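Side-chain contacts in lipoprotein (Streptococcus pneumoniae serotype 4, PDB 6JF1), which binds L-methionine as the substrate-binding lipoprotein of an ABC importer, probably handing the amino acid on to its membrane partners: residues Thr142-Ser145 / Arg146-Leu150; Ala253-Thr257 / Asp258-Lys262. All coordinates share one frame; numbering follows the deposited sequence.

Interaction 1 of 2, residues Thr142-Ser145 / Arg146-Leu150; sequences TNES and RALYL. With ZN (zinc ion), chain H; ZN (zinc ion), chain G; MET (methionine), chain B.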
ATOM      1  N   THR A 142      10.529   2.050  -3.345  1.00 21.19           N
ATOM      2  CA  THR A 142       9.541   2.736  -4.200  1.00 20.63           C
ATOM      3  C   THR A 142       8.670   3.649  -3.341  1.00 20.17           C
ATOM      4  O   THR A 142       8.324   4.720  -3.783  1.00 22.78           O
ATOM      5  CB  THR A 142       8.720   1.789  -5.098  1.00 20.58           C
ATOM      6  OG1 THR A 142       7.952   0.950  -4.241  1.00 19.29           O
ATOM      7  CG2 THR A 142       9.611   1.005  -6.044  1.00 22.10           C
ATOM      8  N   ASN A 143       8.332   3.237  -2.114  1.00 18.89           N
ATOM      9  CA  ASN A 143       7.489   4.089  -1.263  1.00 19.07           C
ATOM     10  C   ASN A 143       8.354   5.169  -0.585  1.00 18.65           C
ATOM     11  O   ASN A 143       7.890   6.269  -0.334  1.00 18.84           O
ATOM     12  CB  ASN A 143       6.665   3.256  -0.268  1.00 18.21           C
ATOM     13  CG  ASN A 143       5.612   2.458  -1.005  1.00 19.48           C
ATOM     14  OD1 ASN A 143       4.707   3.033  -1.616  1.00 19.05           O
ATOM     15  ND2 ASN A 143       5.749   1.145  -0.990  1.00 18.12           N
ATOM     16  N   GLU A 144       9.619   4.873  -0.334  1.00 17.92           N
ATOM     17  CA  GLU A 144      10.550   5.923   0.102  1.00 19.49           C
ATOM     18  C   GLU A 144      10.627   7.055  -0.942  1.00 19.11           C
ATOM     19  O   GLU A 144      10.492   8.260  -0.618  1.00 22.57           O
ATOM     20  CB  GLU A 144      11.938   5.318   0.317  1.00 18.84           C
ATOM     21  CG  GLU A 144      12.933   6.331   0.833  1.00 22.37           C
ATOM     22  CD  GLU A 144      14.302   5.686   1.062  1.00 25.27           C
ATOM     23  OE1 GLU A 144      14.375   4.465   1.275  1.00 24.47           O
ATOM     24  OE2 GLU A 144      15.296   6.405   0.968  1.00 27.42           O
ATOM     25  N   SER A 145      10.878   6.670  -2.187  1.00 21.76           N
ATOM     26  CA  SER A 145      10.934   7.599  -3.306  1.00 21.53           C
ATOM     27  C   SER A 145       9.633   8.409  -3.401  1.00 21.68           C
ATOM     28  O   SER A 145       9.642   9.642  -3.545  1.00 22.76           O
ATOM     29  CB  SER A 145      11.195   6.859  -4.608  1.00 21.89           C
ATOM     30  OG  SER A 145      11.290   7.781  -5.678  1.00 20.74           O
ATOM     31  N   ARG A 146       8.519   7.694  -3.351  1.00 21.77           N
ATOM     32  CA  ARG A 146       7.197   8.285  -3.463  1.00 19.92           C
ATOM     33  C   ARG A 146       7.008   9.343  -2.373  1.00 19.95           C
ATOM     34  O   ARG A 146       6.496  10.428  -2.651  1.00 21.16           O
ATOM     35  CB  ARG A 146       6.171   7.168  -3.239  1.00 20.31           C
ATOM     36  CG  ARG A 146       4.753   7.565  -3.613  1.00 21.68           C
ATOM     37  CD  ARG A 146       3.847   6.426  -3.203  1.00 19.97           C
ATOM     38  NE  ARG A 146       2.490   6.597  -3.731  1.00 18.78           N
ATOM     39  CZ  ARG A 146       1.517   5.718  -3.491  1.00 18.65           C
ATOM     40  NH1 ARG A 146       1.767   4.661  -2.729  1.00 20.27           N
ATOM     41  NH2 ARG A 146       0.312   5.912  -4.003  1.00 16.80           N
ATOM     42  N   ALA A 147       7.412   9.023  -1.133  1.00 18.95           N
ATOM     43  CA  ALA A 147       7.266   9.936  -0.042  1.00 21.63           C
ATOM     44  C   ALA A 147       8.127  11.196  -0.285  1.00 22.30           C
ATOM     45  O   ALA A 147       7.714  12.298   0.032  1.00 22.94           O
ATOM     46  CB  ALA A 147       7.666   9.229   1.236  1.00 18.26           C
ATOM     47  N   LEU A 148       9.348  11.012  -0.776  1.00 21.64           N
ATOM     48  CA  LEU A 148      10.274  12.128  -0.999  1.00 23.50           C
ATOM     49  C   LEU A 148       9.765  13.059  -2.107  1.00 27.15           C
ATOM     50  O   LEU A 148       9.819  14.301  -1.958  1.00 24.01           O
ATOM     51  CB  LEU A 148      11.664  11.571  -1.325  1.00 22.52           C
ATOM     52  CG  LEU A 148      12.347  10.927  -0.124  1.00 23.73           C
ATOM     53  CD1 LEU A 148      13.628  10.232  -0.536  1.00 22.82           C
ATOM     54  CD2 LEU A 148      12.608  11.965   0.955  1.00 26.32           C
ATOM     55  N   TYR A 149       9.277  12.490  -3.212  1.00 24.97           N
ATOM     56  CA  TYR A 149       8.682  13.374  -4.207  1.00 24.90           C
ATOM     57  C   TYR A 149       7.474  14.129  -3.625  1.00 25.49           C
ATOM     58  O   TYR A 149       7.218  15.273  -4.007  1.00 23.32           O
ATOM     59  CB  TYR A 149       8.310  12.600  -5.467  1.00 22.37           C
ATOM     60  CG  TYR A 149       9.479  12.294  -6.362  1.00 26.58           C
ATOM     61  CD1 TYR A 149      10.073  13.300  -7.124  1.00 30.14           C
ATOM     62  CD2 TYR A 149       9.965  10.998  -6.495  1.00 23.88           C
ATOM     63  CE1 TYR A 149      11.132  13.031  -7.985  1.00 30.29           C
ATOM     64  CE2 TYR A 149      11.029  10.717  -7.339  1.00 27.21           C
ATOM     65  CZ  TYR A 149      11.611  11.735  -8.083  1.00 28.56           C
ATOM     66  OH  TYR A 149      12.629  11.450  -8.942  1.00 28.60           O
ATOM     67  N   LEU A 150       6.726  13.478  -2.738  1.00 26.02           N
ATOM     68  CA  LEU A 150       5.592  14.091  -2.041  1.00 27.14           C
ATOM     69  C   LEU A 150       6.066  15.273  -1.189  1.00 26.00           C
ATOM     70  O   LEU A 150       5.429  16.345  -1.178  1.00 25.42           O
ATOM     71  CB  LEU A 150       4.899  13.071  -1.124  1.00 28.47           C
ATOM     72  CG  LEU A 150       3.608  13.597  -0.488  1.00 31.52           C
ATOM     73  CD1 LEU A 150       2.460  13.460  -1.464  1.00 36.79           C
ATOM     74  CD2 LEU A 150       3.264  12.897   0.808  1.00 34.34           C
TER
HETATM   75 ZN    ZN H 307      16.825   5.459   2.011  1.00 27.44          ZN
HETATM   76 ZN    ZN G 306      15.331   2.834   2.279  1.00 38.62          ZN
HETATM   77  N   MET B 301      -1.646  -0.198  -0.891  1.00 19.92           N
HETATM   78  CA  MET B 301      -0.279   0.451  -0.896  1.00 19.24           C
HETATM   79  C   MET B 301      -0.396   1.790  -1.626  1.00 20.37           C
HETATM   80  O   MET B 301       0.209   2.789  -1.189  1.00 21.38           O
HETATM   81  CB  MET B 301       0.744  -0.428  -1.632  1.00 19.03           C
HETATM   82  CG  MET B 301       2.204  -0.019  -1.339  1.00 16.76           C
HETATM   83  SD  MET B 301       3.368  -1.090  -2.231  1.00 16.55           S
HETATM   84  CE  MET B 301       3.430  -2.526  -1.147  1.00 14.85           C
HETATM   85  OXT MET B 301      -1.160   1.874  -2.630  1.00 19.41           O
HETATM   86  O   HOH W   1      17.270   3.767   1.153  1.00 27.88           O
HETATM   87  O   HOH W   2      15.519   2.541   0.299  1.00 28.55           O

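Interaction 2 of 2, residues Ala253-Thr257 / Asp258-Lys262; sequences AAYHT and DDVKK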
ATOM      1  N   ALA A 253     -12.863 -12.088 -11.944  1.00 20.78           N
ATOM      2  CA  ALA A 253     -14.164 -11.617 -12.416  1.00 20.94           C
ATOM      3  C   ALA A 253     -14.980 -11.061 -11.241  1.00 21.43           C
ATOM      4  O   ALA A 253     -15.662 -10.011 -11.386  1.00 20.91           O
ATOM      5  CB  ALA A 253     -14.924 -12.730 -13.111  1.00 22.79           C
ATOM      6  N   ALA A 254     -14.945 -11.750 -10.090  1.00 19.52           N
ATOM      7  CA  ALA A 254     -15.683 -11.291  -8.934  1.00 18.36           C
ATOM      8  C   ALA A 254     -15.105  -9.964  -8.427  1.00 19.03           C
ATOM      9  O   ALA A 254     -15.861  -9.085  -8.120  1.00 21.29           O
ATOM     10  CB  ALA A 254     -15.642 -12.340  -7.839  1.00 18.94           C
ATOM     11  N   TYR A 255     -13.778  -9.815  -8.324  1.00 17.95           N
ATOM     12  CA  TYR A 255     -13.214  -8.514  -7.899  1.00 18.17           C
ATOM     13  C   TYR A 255     -13.748  -7.394  -8.825  1.00 19.36           C
ATOM     14  O   TYR A 255     -14.182  -6.345  -8.377  1.00 18.45           O
ATOM     15  CB  TYR A 255     -11.679  -8.591  -7.813  1.00 17.68           C
ATOM     16  CG  TYR A 255     -10.997  -7.590  -6.889  1.00 20.90           C
ATOM     17  CD1 TYR A 255     -11.153  -6.228  -7.052  1.00 19.51           C
ATOM     18  CD2 TYR A 255     -10.218  -8.009  -5.812  1.00 21.21           C
ATOM     19  CE1 TYR A 255     -10.539  -5.305  -6.214  1.00 20.40           C
ATOM     20  CE2 TYR A 255      -9.588  -7.114  -4.961  1.00 21.39           C
ATOM     21  CZ  TYR A 255      -9.765  -5.756  -5.152  1.00 19.61           C
ATOM     22  OH  TYR A 255      -9.115  -4.883  -4.343  1.00 19.29           O
ATOM     23  N   HIS A 256     -13.711  -7.609 -10.140  1.00 18.80           N
ATOM     24  CA  HIS A 256     -14.066  -6.581 -11.087  1.00 19.18           C
ATOM     25  C   HIS A 256     -15.597  -6.504 -11.277  1.00 21.73           C
ATOM     26  O   HIS A 256     -16.121  -6.485 -12.401  1.00 24.61           O
ATOM     27  CB  HIS A 256     -13.270  -6.845 -12.377  1.00 18.89           C
ATOM     28  CG  HIS A 256     -11.858  -6.360 -12.287  1.00 20.88           C
ATOM     29  ND1 HIS A 256     -11.022  -6.350 -13.385  1.00 19.34           N
ATOM     30  CD2 HIS A 256     -11.157  -5.803 -11.250  1.00 19.30           C
ATOM     31  CE1 HIS A 256      -9.838  -5.823 -13.025  1.00 22.56           C
ATOM     32  NE2 HIS A 256      -9.899  -5.484 -11.702  1.00 19.04           N
ATOM     33  N   THR A 257     -16.354  -6.432 -10.206  1.00 23.72           N
ATOM     34  CA  THR A 257     -17.812  -6.253 -10.349  1.00 23.95           C
ATOM     35  C   THR A 257     -18.209  -4.866  -9.851  1.00 27.65           C
ATOM     36  O   THR A 257     -17.455  -4.194  -9.084  1.00 26.07           O
ATOM     37  CB  THR A 257     -18.583  -7.337  -9.599  1.00 23.41           C
ATOM     38  OG1 THR A 257     -18.117  -7.322  -8.244  1.00 20.47           O
ATOM     39  CG2 THR A 257     -18.417  -8.693 -10.245  1.00 20.76           C
ATOM     40  N   ASP A 258     -19.397  -4.444 -10.267  1.00 26.97           N
ATOM     41  CA  ASP A 258     -19.945  -3.217  -9.716  1.00 31.69           C
ATOM     42  C   ASP A 258     -20.120  -3.399  -8.206  1.00 26.57           C
ATOM     43  O   ASP A 258     -19.881  -2.473  -7.439  1.00 24.23           O
ATOM     44  CB  ASP A 258     -21.205  -2.750 -10.458  1.00 35.19           C
ATOM     45  CG  ASP A 258     -20.874  -1.983 -11.736  1.00 44.65           C
ATOM     46  OD1 ASP A 258     -19.745  -1.425 -11.835  1.00 44.96           O
ATOM     47  OD2 ASP A 258     -21.747  -1.928 -12.629  1.00 56.34           O
ATOM     48  N   ASP A 259     -20.507  -4.593  -7.803  1.00 24.98           N
ATOM     49  CA  ASP A 259     -20.783  -4.852  -6.376  1.00 26.35           C
ATOM     50  C   ASP A 259     -19.513  -4.585  -5.555  1.00 24.45           C
ATOM     51  O   ASP A 259     -19.531  -3.886  -4.532  1.00 26.71           O
ATOM     52  CB  ASP A 259     -21.083  -6.331  -6.144  1.00 32.45           C
ATOM     53  CG  ASP A 259     -22.310  -6.882  -6.857  1.00 46.57           C
ATOM     54  OD1 ASP A 259     -22.368  -6.787  -8.124  1.00 47.88           O
ATOM     55  OD2 ASP A 259     -23.175  -7.450  -6.143  1.00 45.30           O
ATOM     56  N   VAL A 260     -18.404  -5.147  -6.005  1.00 21.57           N
ATOM     57  CA  VAL A 260     -17.152  -4.981  -5.271  1.00 20.60           C
ATOM     58  C   VAL A 260     -16.646  -3.529  -5.327  1.00 21.52           C
ATOM     59  O   VAL A 260     -16.115  -3.014  -4.347  1.00 18.82           O
ATOM     60  CB  VAL A 260     -16.091  -6.011  -5.702  1.00 21.21           C
ATOM     61  CG1 VAL A 260     -14.731  -5.682  -5.086  1.00 20.79           C
ATOM     62  CG2 VAL A 260     -16.546  -7.389  -5.251  1.00 17.78           C
ATOM     63  N   LYS A 261     -16.820  -2.881  -6.478  1.00 23.53           N
ATOM     64  CA  LYS A 261     -16.502  -1.485  -6.649  1.00 26.75           C
ATOM     65  C   LYS A 261     -17.145  -0.713  -5.488  1.00 27.24           C
ATOM     66  O   LYS A 261     -16.465   0.024  -4.766  1.00 25.74           O
ATOM     67  CB  LYS A 261     -16.974  -1.046  -8.046  1.00 30.11           C
ATOM     68  CG  LYS A 261     -16.233   0.083  -8.755  1.00 36.38           C
ATOM     69  CD  LYS A 261     -16.326  -0.057 -10.279  1.00 38.03           C
ATOM     70  CE  LYS A 261     -16.193   1.226 -11.072  1.00 46.41           C
ATOM     71  NZ  LYS A 261     -16.197   0.991 -12.545  1.00 43.90           N
ATOM     72  N   LYS A 262     -18.450  -0.930  -5.271  1.00 25.67           N
ATOM     73  CA  LYS A 262     -19.202  -0.195  -4.261  1.00 24.76           C
ATOM     74  C   LYS A 262     -18.711  -0.582  -2.874  1.00 22.04           C
ATOM     75  O   LYS A 262     -18.620   0.255  -2.023  1.00 21.31           O
ATOM     76  CB  LYS A 262     -20.707  -0.526  -4.352  1.00 28.76           C
ATOM     77  CG  LYS A 262     -21.408   0.012  -5.594  1.00 33.62           C
ATOM     78  CD  LYS A 262     -22.904  -0.314  -5.641  1.00 41.29           C
TER

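Interaction 1 of 2, residues Thr142-Ser145 / Arg146-Leu150
Asn143 OD1, in the methionine pocket of this substrate-binding fold, takes hydrogen bonds from His84 NE2 and Asn202 ND2 and lies 3.5 Å from Arg146 NH1, one turn further along helix 141-153. Asn143 ND2 bonds to Asp140 OD2, which helps fix the rotation of the amide, and stands 3.5 Å from the SD of the bound methionine. Asn143 and Arg146 run side by side into the pocket, their flat ends turned 37° apart. Arg146 reaches it on a fully stretched chain, CG anti to the backbone N (chi1 -168°). Its NH1 donates to the methionine O at 2.9 Å, with the carboxylate carbon in the plane at the guanidinium edge. Glu220 forms a salt bridge with Arg146 NE, and Trp229 adds a cation-pi contact.

Glu144 serves a different site. Its extended chain lets the carboxylate bridge two zinc ions: OE1 and OE2 each hold a different one at 2.1 Å, and OE1 also leans toward the zinc on OE2, at 2.7 Å. Asn139 and Glu183 help complete the site. Nearer its root, Glu144 CG rests 4.2 Å from Leu148 CD1. Tyr149 OH bonds to Ala165 O, and Ser145 OG, bonded to Ala167 N, lies 3.4 Å from Tyr149 CE2.

Interaction 2 of 2, residues Ala253-Thr257 / Asp258-Lys262
Asp258 opens helix 258-267 immediately after Thr257, the N-cap residue. Asp259 follows, its CB 3.8 Å from Thr257 OG1. Two acidic residues in this first turn would probably interact favourably with the positive end of the helix dipole.

Val260 meets the cap through both its backbone and its side chain. Its backbone N donates to Thr257 OG1 at 3.1 Å, closing the capping bond. The same hydroxyl gives its proton to Ala254 O, 2.9 Å from OG1 and in the carbonyl plane, so a single oxygen ties the last turn of helix 245-255 to the first turn of the next helix. With chi1 at 54°, OG1 sits between the backbone N and the carbonyl carbon of Thr257, a rotation that lets it meet both partners. The side chain of Val260 fills the corner: CG2 packs 3.4 Å from Ala254 O, and CG1 reaches Tyr255 CD1 at 4.1 Å, the two side chains crossing at about a right angle. Helix 41-50 borders this cluster through Lys45, Ile46 and Leu49.

Lys261 N bonds to Thr257 O at 3.0 Å, the first regular turn, while its extended side chain leads away to the C-terminal Trp276, whose O accepts from NZ.

Between the helices His256 centres an inverse gamma turn, making this a tight helix-to-helix corner sealed by a threonine N-cap.

How the interactions relate
Interaction 1 comes first along the chain and interaction 2 about a hundred residues later; their centres are about 30 Å apart, on opposite sides of the chain's centre, with about 14 Å between nearest atoms. Helix 141-153 packs against strand 134-138 of the six-stranded sheet, whereas the 245-255/258-267 corner lies against helix 41-50 and strand 100-107, which belongs to the seven-stranded sheet. The methionine is held by residues from both parts, consistent with the two-lobed build of substrate-binding proteins. Interaction 1 grips the ligand directly; interaction 2 comes closest through Tyr255, which touches the pocket residue Tyr106 and whose side chain stays about 9 Å from the methionine.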